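Galactose-1-phosphate uridylyltransferase (Pyrobaculum aerophilum str. IM2, PDB 6K9Z) probably transfers uridylyl groups between UDP-glucose and hexose 1-phosphates such as galactose 1-phosphate, and binds zinc, iron(III) and UDP. Local coordinates at residues E162-H167 against P259-H264; L171-V176 against K209-L214. The protein carries 1 engineered substitution. All coordinates share one frame; numbering follows the deposited sequence.

Contact 1: residues E162-H167 against P259-H264. With ZN (zinc ion), chain D.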
ATOM      1  N   GLU A 162      19.102  -7.537  12.017  1.00 26.60           N
ATOM      2  CA  GLU A 162      18.903  -7.853  13.460  1.00 29.92           C
ATOM      3  C   GLU A 162      18.894  -9.381  13.629  1.00 30.41           C
ATOM      4  O   GLU A 162      19.433  -9.871  14.640  1.00 32.06           O
ATOM      5  CB  GLU A 162      17.612  -7.219  14.004  1.00 31.43           C
ATOM      6  CG  GLU A 162      17.700  -5.705  14.140  1.00 32.99           C
ATOM      7  CD  GLU A 162      16.489  -4.985  14.746  1.00 35.79           C
ATOM      8  OE1 GLU A 162      15.663  -5.620  15.412  1.00 39.69           O
ATOM      9  OE2 GLU A 162      16.413  -3.757  14.596  1.00 37.59           O
ATOM     10  N   TRP A 163      18.237 -10.084  12.713  1.00 29.55           N
ATOM     11  CA  TRP A 163      18.150 -11.558  12.738  1.00 31.48           C
ATOM     12  C   TRP A 163      19.561 -12.135  12.638  1.00 32.10           C
ATOM     13  O   TRP A 163      19.892 -13.023  13.437  1.00 33.34           O
ATOM     14  CB  TRP A 163      17.286 -12.109  11.612  1.00 31.95           C
ATOM     15  CG  TRP A 163      17.529 -13.581  11.459  1.00 35.64           C
ATOM     16  CD1 TRP A 163      18.584 -14.203  10.835  1.00 37.37           C
ATOM     17  CD2 TRP A 163      16.711 -14.626  11.972  1.00 38.03           C
ATOM     18  NE1 TRP A 163      18.478 -15.569  10.925  1.00 38.52           N
ATOM     19  CE2 TRP A 163      17.339 -15.852  11.628  1.00 40.73           C
ATOM     20  CE3 TRP A 163      15.515 -14.625  12.686  1.00 39.70           C
ATOM     21  CZ2 TRP A 163      16.815 -17.085  11.980  1.00 42.22           C
ATOM     22  CZ3 TRP A 163      15.002 -15.841  13.042  1.00 43.27           C
ATOM     23  CH2 TRP A 163      15.638 -17.044  12.683  1.00 44.46           C
ATOM     24  N   TYR A 164      20.322 -11.656  11.645  1.00 30.39           N
ATOM     25  CA  TYR A 164      21.698 -12.111  11.302  1.00 31.37           C
ATOM     26  C   TYR A 164      22.625 -11.916  12.508  1.00 33.81           C
ATOM     27  O   TYR A 164      23.402 -12.853  12.894  1.00 35.24           O
ATOM     28  CB  TYR A 164      22.190 -11.342  10.071  1.00 29.96           C
ATOM     29  CG  TYR A 164      23.525 -11.791   9.559  1.00 31.77           C
ATOM     30  CD1 TYR A 164      23.616 -12.825   8.641  1.00 32.68           C
ATOM     31  CD2 TYR A 164      24.685 -11.190   9.989  1.00 34.17           C
ATOM     32  CE1 TYR A 164      24.844 -13.265   8.183  1.00 34.26           C
ATOM     33  CE2 TYR A 164      25.926 -11.642   9.569  1.00 36.67           C
ATOM     34  CZ  TYR A 164      26.001 -12.672   8.646  1.00 36.46           C
ATOM     35  OH  TYR A 164      27.220 -13.107   8.200  1.00 38.88           O
ATOM     36  N   VAL A 165      22.568 -10.724  13.106  1.00 33.67           N
ATOM     37  CA  VAL A 165      23.374 -10.398  14.299  1.00 36.52           C
ATOM     38  C   VAL A 165      22.921 -11.281  15.463  1.00 39.12           C
ATOM     39  O   VAL A 165      23.778 -11.667  16.195  1.00 41.08           O
ATOM     40  CB  VAL A 165      23.293  -8.910  14.659  1.00 36.17           C
ATOM     41  CG1 VAL A 165      23.895  -8.645  16.043  1.00 39.46           C
ATOM     42  CG2 VAL A 165      23.961  -8.084  13.563  1.00 34.69           C
ATOM     43  N   LYS A 166      21.611 -11.412  15.683  1.00 39.73           N
ATOM     44  CA  LYS A 166      21.076 -12.248  16.792  1.00 43.62           C
ATOM     45  C   LYS A 166      21.270 -13.754  16.556  1.00 44.60           C
ATOM     46  O   LYS A 166      21.705 -14.433  17.501  1.00 47.83           O
ATOM     47  CB  LYS A 166      19.600 -11.923  17.039  1.00 44.63           C
ATOM     48  CG  LYS A 166      18.953 -12.662  18.202  1.00 49.97           C
ATOM     49  CD  LYS A 166      17.796 -11.911  18.821  1.00 51.61           C
ATOM     50  CE  LYS A 166      17.042 -12.725  19.851  1.00 56.53           C
ATOM     51  NZ  LYS A 166      16.165 -13.737  19.217  1.00 57.48           N
ATOM     52  N   HIS A 167      20.989 -14.247  15.342  1.00 43.36           N
ATOM     53  CA  HIS A 167      21.006 -15.714  15.071  1.00 44.99           C
ATOM     54  C   HIS A 167      22.256 -16.221  14.325  1.00 45.16           C
ATOM     55  O   HIS A 167      22.451 -17.446  14.330  1.00 48.33           O
ATOM     56  CB  HIS A 167      19.670 -16.155  14.455  1.00 43.20           C
ATOM     57  CG  HIS A 167      18.489 -15.931  15.342  1.00 45.14           C
ATOM     58  ND1 HIS A 167      17.618 -14.873  15.164  1.00 44.29           N
ATOM     59  CD2 HIS A 167      18.023 -16.625  16.402  1.00 48.49           C
ATOM     60  CE1 HIS A 167      16.669 -14.924  16.079  1.00 45.18           C
ATOM     61  NE2 HIS A 167      16.897 -15.990  16.851  1.00 49.28           N
ATOM     62  N   PRO A 259      27.522  -5.543  -1.703  1.00 20.92           N
ATOM     63  CA  PRO A 259      26.903  -6.752  -1.204  1.00 20.46           C
ATOM     64  C   PRO A 259      26.752  -6.752   0.329  1.00 20.69           C
ATOM     65  O   PRO A 259      27.613  -6.204   1.065  1.00 20.29           O
ATOM     66  CB  PRO A 259      27.806  -7.871  -1.697  1.00 21.20           C
ATOM     67  CG  PRO A 259      28.425  -7.309  -2.968  1.00 21.60           C
ATOM     68  CD  PRO A 259      28.553  -5.823  -2.707  1.00 22.10           C
ATOM     69  N   THR A 260      25.689  -7.413   0.781  1.00 19.29           N
ATOM     70  CA  THR A 260      25.373  -7.619   2.215  1.00 20.63           C
ATOM     71  C   THR A 260      25.304  -9.110   2.549  1.00 20.57           C
ATOM     72  O   THR A 260      24.602  -9.803   1.877  1.00 20.20           O
ATOM     73  CB  THR A 260      24.018  -7.040   2.597  1.00 19.74           C
ATOM     74  OG1 THR A 260      23.001  -7.573   1.748  1.00 20.11           O
ATOM     75  CG2 THR A 260      24.017  -5.540   2.434  1.00 20.19           C
ATOM     76  N   GLN A 261      25.908  -9.509   3.669  1.00 21.54           N
ATOM     77  CA  GLN A 261      25.840 -10.899   4.184  1.00 22.69           C
ATOM     78  C   GLN A 261      24.430 -11.195   4.719  1.00 21.26           C
ATOM     79  O   GLN A 261      24.070 -12.370   4.735  1.00 20.67           O
ATOM     80  CB  GLN A 261      26.884 -11.090   5.285  1.00 25.37           C
ATOM     81  CG  GLN A 261      28.286 -11.309   4.748  1.00 29.85           C
ATOM     82  CD  GLN A 261      29.275 -11.434   5.897  1.00 34.37           C
ATOM     83  OE1 GLN A 261      29.197 -10.716   6.903  1.00 40.57           O
ATOM     84  NE2 GLN A 261      30.185 -12.388   5.785  1.00 37.85           N
ATOM     85  N   TYR A 262      23.670 -10.181   5.142  1.00 20.78           N
ATOM     86  CA  TYR A 262      22.459 -10.350   5.995  1.00 20.88           C
ATOM     87  C   TYR A 262      21.185 -10.168   5.173  1.00 19.66           C
ATOM     88  O   TYR A 262      20.075 -10.523   5.672  1.00 19.71           O
ATOM     89  CB  TYR A 262      22.426  -9.352   7.152  1.00 22.14           C
ATOM     90  CG  TYR A 262      22.595  -7.907   6.757  1.00 23.28           C
ATOM     91  CD1 TYR A 262      23.865  -7.344   6.690  1.00 25.06           C
ATOM     92  CD2 TYR A 262      21.497  -7.110   6.445  1.00 24.04           C
ATOM     93  CE1 TYR A 262      24.052  -6.026   6.325  1.00 26.54           C
ATOM     94  CE2 TYR A 262      21.679  -5.794   6.050  1.00 25.80           C
ATOM     95  CZ  TYR A 262      22.950  -5.261   6.002  1.00 26.77           C
ATOM     96  OH  TYR A 262      23.151  -3.969   5.633  1.00 31.07           O
ATOM     97  N   TYR A 263      21.336  -9.630   3.970  1.00 18.28           N
ATOM     98  CA  TYR A 263      20.180  -9.461   3.063  1.00 16.75           C
ATOM     99  C   TYR A 263      20.425 -10.205   1.763  1.00 16.53           C
ATOM    100  O   TYR A 263      21.557 -10.464   1.368  1.00 17.03           O
ATOM    101  CB  TYR A 263      19.875  -7.990   2.839  1.00 16.01           C
ATOM    102  CG  TYR A 263      18.496  -7.714   2.264  1.00 15.46           C
ATOM    103  CD1 TYR A 263      17.359  -7.923   3.019  1.00 15.62           C
ATOM    104  CD2 TYR A 263      18.329  -7.119   1.017  1.00 15.49           C
ATOM    105  CE1 TYR A 263      16.094  -7.574   2.563  1.00 14.83           C
ATOM    106  CE2 TYR A 263      17.059  -6.811   0.523  1.00 14.92           C
ATOM    107  CZ  TYR A 263      15.947  -7.031   1.303  1.00 14.55           C
ATOM    108  OH  TYR A 263      14.710  -6.657   0.821  1.00 14.72           O
ATOM    109  N   HIS A 264      19.315 -10.732   1.242  1.00 16.34           N
ATOM    110  CA  HIS A 264      19.257 -11.633   0.061  1.00 15.87           C
ATOM    111  C   HIS A 264      18.248 -11.070  -0.946  1.00 15.15           C
ATOM    112  O   HIS A 264      17.088 -10.867  -0.555  1.00 14.23           O
ATOM    113  CB  HIS A 264      18.834 -13.006   0.600  1.00 16.90           C
ATOM    114  CG  HIS A 264      19.062 -14.188  -0.277  1.00 16.53           C
ATOM    115  ND1 HIS A 264      19.521 -15.383   0.227  1.00 17.46           N
ATOM    116  CD2 HIS A 264      18.830 -14.395  -1.588  1.00 15.84           C
ATOM    117  CE1 HIS A 264      19.591 -16.269  -0.739  1.00 17.31           C
ATOM    118  NE2 HIS A 264      19.173 -15.690  -1.861  1.00 16.72           N
TER
HETATM  119 ZN    ZN D 402      20.851 -15.452   2.140  1.00 18.40          ZN
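Tyr164, on the last turn of helix 151-167, reaches across to the loop at Gln261 and Tyr262, and almost all that joins the two segments runs through this one side chain. It illustrates how a single ring can bridge a helix and a loop largely by packing. With CG anti to the backbone N (chi1 -175°), the first bond of Tyr164 points toward the loop, and Tyr262 N lies over one face of the ring, while Gln261 O approaches obliquely, 3.6 Å from Tyr164 CE1. At the base of the ring the two tyrosines meet through their methylenes, Tyr164 CB lying 3.5 Å from Tyr262 CB. Their side chains are set at about a right angle, and the Tyr262 ring leads away from this junction to pack on Leu157, earlier in the same helix. At the far end Gln261 runs past the phenol: its CB is 3.8 Å from Tyr164 CZ, and its amide is tilted 42° from the ring plane. Cutting Tyr164 back to an alanine would probably leave the Gln261 side chain and the Gln261-Tyr262 peptide without the ring that packs on them, opening a gap between helix and loop. Two residues beyond this junction, His264 ND1 binds zinc at 2.3 Å, and Cys170, Cys173 and His211 complete the sphere. The ring thus joins the helix leading into the CxxC pair to the loop delivering a histidine, flanking the Cys2His2 zinc site of the C-terminal, HIT-related domain.

Contact 2: residues L171-V176 against K209-L214. With ZN (zinc ion), chain D.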
ATOM      1  N   LEU A 171      18.508 -14.999   7.294  1.00 25.09           N
ATOM      2  CA  LEU A 171      17.107 -15.501   7.459  1.00 24.37           C
ATOM      3  C   LEU A 171      16.533 -15.906   6.099  1.00 21.89           C
ATOM      4  O   LEU A 171      15.874 -16.946   6.018  1.00 22.27           O
ATOM      5  CB  LEU A 171      16.191 -14.449   8.082  1.00 24.66           C
ATOM      6  CG  LEU A 171      14.749 -14.918   8.303  1.00 25.18           C
ATOM      7  CD1 LEU A 171      14.669 -16.256   9.025  1.00 27.62           C
ATOM      8  CD2 LEU A 171      13.993 -13.850   9.057  1.00 25.70           C
ATOM      9  N   HIS A 172      16.839 -15.136   5.053  1.00 20.04           N
ATOM     10  CA  HIS A 172      16.324 -15.449   3.693  1.00 18.53           C
ATOM     11  C   HIS A 172      16.857 -16.816   3.253  1.00 19.74           C
ATOM     12  O   HIS A 172      16.096 -17.595   2.671  1.00 19.13           O
ATOM     13  CB  HIS A 172      16.750 -14.368   2.693  1.00 17.94           C
ATOM     14  CG  HIS A 172      16.275 -12.998   3.034  1.00 17.89           C
ATOM     15  ND1 HIS A 172      15.099 -12.484   2.537  1.00 17.12           N
ATOM     16  CD2 HIS A 172      16.817 -12.031   3.802  1.00 18.75           C
ATOM     17  CE1 HIS A 172      14.932 -11.262   2.989  1.00 17.75           C
ATOM     18  NE2 HIS A 172      15.974 -10.958   3.762  1.00 18.30           N
ATOM     19  N   CYS A 173      18.131 -17.085   3.537  1.00 20.81           N
ATOM     20  CA  CYS A 173      18.754 -18.382   3.155  1.00 22.46           C
ATOM     21  C   CYS A 173      17.927 -19.514   3.838  1.00 24.62           C
ATOM     22  O   CYS A 173      17.649 -20.604   3.208  1.00 26.13           O
ATOM     23  CB  CYS A 173      20.225 -18.425   3.574  1.00 23.53           C
ATOM     24  SG  CYS A 173      21.348 -17.706   2.321  1.00 21.63           S
ATOM     25  N   ARG A 174      17.610 -19.305   5.107  1.00 26.75           N
ATOM     26  CA  ARG A 174      16.890 -20.329   5.940  1.00 30.01           C
ATOM     27  C   ARG A 174      15.502 -20.561   5.327  1.00 27.82           C
ATOM     28  O   ARG A 174      15.085 -21.696   5.193  1.00 28.42           O
ATOM     29  CB  ARG A 174      16.853 -19.850   7.385  1.00 33.63           C
ATOM     30  CG  ARG A 174      18.237 -19.658   7.999  1.00 38.76           C
ATOM     31  CD  ARG A 174      18.899 -20.977   8.379  1.00 45.38           C
ATOM     32  NE  ARG A 174      17.938 -21.904   8.985  1.00 52.13           N
ATOM     33  CZ  ARG A 174      17.285 -21.738  10.156  1.00 56.48           C
ATOM     34  NH1 ARG A 174      17.460 -20.643  10.881  1.00 57.98           N
ATOM     35  NH2 ARG A 174      16.444 -22.677  10.585  1.00 57.60           N
ATOM     36  N   ILE A 175      14.804 -19.496   4.972  1.00 26.02           N
ATOM     37  CA  ILE A 175      13.447 -19.597   4.364  1.00 24.60           C
ATOM     38  C   ILE A 175      13.521 -20.339   3.015  1.00 24.10           C
ATOM     39  O   ILE A 175      12.766 -21.326   2.786  1.00 24.69           O
ATOM     40  CB  ILE A 175      12.802 -18.209   4.280  1.00 23.35           C
ATOM     41  CG1 ILE A 175      12.422 -17.684   5.659  1.00 24.54           C
ATOM     42  CG2 ILE A 175      11.599 -18.279   3.348  1.00 22.66           C
ATOM     43  CD1 ILE A 175      11.972 -16.233   5.697  1.00 23.85           C
ATOM     44  N   VAL A 176      14.497 -19.963   2.170  1.00 22.90           N
ATOM     45  CA  VAL A 176      14.609 -20.558   0.815  1.00 23.25           C
ATOM     46  C   VAL A 176      14.875 -22.060   0.970  1.00 25.66           C
ATOM     47  O   VAL A 176      14.260 -22.824   0.231  1.00 25.47           O
ATOM     48  CB  VAL A 176      15.713 -19.846   0.009  1.00 23.30           C
ATOM     49  CG1 VAL A 176      16.035 -20.583  -1.277  1.00 24.77           C
ATOM     50  CG2 VAL A 176      15.352 -18.392  -0.262  1.00 21.63           C
ATOM     51  N   LYS A 209      19.113 -19.430  -5.135  1.00 17.42           N
ATOM     52  CA  LYS A 209      19.480 -20.493  -4.180  1.00 18.83           C
ATOM     53  C   LYS A 209      20.827 -20.132  -3.536  1.00 20.14           C
ATOM     54  O   LYS A 209      21.040 -20.545  -2.409  1.00 21.50           O
ATOM     55  CB  LYS A 209      19.525 -21.830  -4.918  1.00 19.49           C
ATOM     56  CG  LYS A 209      18.140 -22.397  -5.200  1.00 20.21           C
ATOM     57  CD  LYS A 209      18.154 -23.606  -6.131  1.00 21.04           C
ATOM     58  CE  LYS A 209      16.823 -24.328  -6.145  1.00 21.19           C
ATOM     59  NZ  LYS A 209      16.923 -25.656  -6.806  1.00 22.12           N
ATOM     60  N   ARG A 210      21.722 -19.494  -4.280  1.00 20.28           N
ATOM     61  CA  ARG A 210      22.977 -18.952  -3.726  1.00 21.75           C
ATOM     62  C   ARG A 210      22.668 -17.603  -3.092  1.00 20.01           C
ATOM     63  O   ARG A 210      21.823 -16.895  -3.629  1.00 18.99           O
ATOM     64  CB  ARG A 210      24.080 -18.903  -4.788  1.00 25.24           C
ATOM     65  CG  ARG A 210      24.752 -20.255  -4.975  1.00 31.36           C
ATOM     66  CD  ARG A 210      25.910 -20.121  -5.946  1.00 36.21           C
ATOM     67  NE  ARG A 210      25.271 -20.118  -7.258  1.00 42.37           N
ATOM     68  CZ  ARG A 210      25.888 -20.237  -8.429  1.00 42.86           C
ATOM     69  NH1 ARG A 210      25.164 -20.248  -9.538  1.00 39.48           N
ATOM     70  NH2 ARG A 210      27.211 -20.335  -8.482  1.00 45.88           N
ATOM     71  N   HIS A 211      23.296 -17.315  -1.963  1.00 18.73           N
ATOM     72  CA  HIS A 211      23.135 -15.980  -1.317  1.00 18.55           C
ATOM     73  C   HIS A 211      23.708 -14.937  -2.268  1.00 18.21           C
ATOM     74  O   HIS A 211      24.943 -14.914  -2.495  1.00 18.07           O
ATOM     75  CB  HIS A 211      23.808 -15.910   0.054  1.00 18.97           C
ATOM     76  CG  HIS A 211      23.600 -14.588   0.728  1.00 18.61           C
ATOM     77  ND1 HIS A 211      22.525 -14.343   1.606  1.00 18.53           N
ATOM     78  CD2 HIS A 211      24.305 -13.429   0.623  1.00 18.50           C
ATOM     79  CE1 HIS A 211      22.660 -13.080   2.054  1.00 18.09           C
ATOM     80  NE2 HIS A 211      23.725 -12.503   1.456  1.00 18.18           N
ATOM     81  N   ARG A 212      22.834 -14.106  -2.831  1.00 18.13           N
ATOM     82  CA  ARG A 212      23.215 -12.917  -3.614  1.00 18.44           C
ATOM     83  C   ARG A 212      22.403 -11.757  -3.056  1.00 16.72           C
ATOM     84  O   ARG A 212      21.210 -11.996  -2.761  1.00 16.67           O
ATOM     85  CB  ARG A 212      22.818 -13.120  -5.063  1.00 19.64           C
ATOM     86  CG  ARG A 212      23.386 -14.388  -5.702  1.00 21.95           C
ATOM     87  CD  ARG A 212      24.841 -14.325  -5.876  1.00 23.52           C
ATOM     88  NE  ARG A 212      25.322 -15.396  -6.768  1.00 25.89           N
ATOM     89  CZ  ARG A 212      26.590 -15.748  -6.861  1.00 29.18           C
ATOM     90  NH1 ARG A 212      27.480 -15.179  -6.072  1.00 28.97           N
ATOM     91  NH2 ARG A 212      26.977 -16.697  -7.690  1.00 29.88           N
ATOM     92  N   SER A 213      22.994 -10.577  -2.950  1.00 16.11           N
ATOM     93  CA  SER A 213      22.246  -9.391  -2.458  1.00 15.79           C
ATOM     94  C   SER A 213      22.109  -8.280  -3.499  1.00 15.61           C
ATOM     95  O   SER A 213      21.239  -7.383  -3.267  1.00 15.62           O
ATOM     96  CB  SER A 213      22.878  -8.867  -1.181  1.00 16.28           C
ATOM     97  OG  SER A 213      24.258  -8.663  -1.342  1.00 16.63           O
ATOM     98  N   LEU A 214      22.917  -8.266  -4.562  1.00 15.80           N
ATOM     99  CA  LEU A 214      22.797  -7.282  -5.659  1.00 15.66           C
ATOM    100  C   LEU A 214      22.574  -8.038  -6.956  1.00 15.60           C
ATOM    101  O   LEU A 214      23.197  -9.066  -7.179  1.00 15.53           O
ATOM    102  CB  LEU A 214      24.028  -6.376  -5.792  1.00 16.07           C
ATOM    103  CG  LEU A 214      24.339  -5.442  -4.635  1.00 16.42           C
ATOM    104  CD1 LEU A 214      25.719  -4.817  -4.877  1.00 17.83           C
ATOM    105  CD2 LEU A 214      23.276  -4.382  -4.425  1.00 16.35           C
TER
HETATM  106 ZN    ZN D 402      20.851 -15.452   2.140  1.00 18.40          ZN
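Cys173 and His211 meet at a zinc ion, as two of the four ligands of a Cys2His2 site whose cysteines form a CxxC motif at the start of helix 171-178. Metal coordination is the main interaction here and illustrates how one ion can tie a helix to a loop that otherwise barely touches it. Cys173 SG lies 2.3 Å from the zinc and His211 ND1 2.1 Å from it, and the two bonds open at about 112°, close to the tetrahedral value. The thiolate is swung off the flank of the helix with SG anti to the carbonyl carbon (chi1 -87°). Cys170 and His264 supply the other two ligands.

Polar bonds act in the second shell. Because ND1 is taken by the metal, His211 turns NE2 to the backbone O of Thr260, a bond that fixes the rotation of the imidazole and is likely to make it a somewhat stronger donor to zinc. In the same loop, Arg212 NE forms a salt bridge with Glu222.

Apolar packing between the segments is slight. Val176 points toward the loop, and its CG1 comes no nearer than 4.5 Å to Lys209 CA.

Across the subunit interface, His172 stacks on Phe8 of the second subunit, and Leu171 packs on the same residue.

The sulfur-aromatic approach follows from the shared metal. Cys173 SG stands at the edge of the His211 ring, 4.7 Å from the ring centroid and 79° off the normal. It is 3.6 Å from His211 ND1 and 3.8 Å from His211 CB.

Neither contact belongs to the core: both are surface contacts of the C-terminal family region, their centres 10 Å apart, and contact 2 is nested within the chain loop that contact 1 closes. The helices they use follow one another in sequence, with Cys170 in the short connection between them, and both loops bring a histidine to the same zinc. The chemistry differs with place. Contact 1 rests on an aromatic ring packed against loop backbone, with the metal off to one side, whereas contact 2 is built on the metal itself. The two loops also meet directly, Thr260 N probably hydrogen-bonding to Ser213 OG.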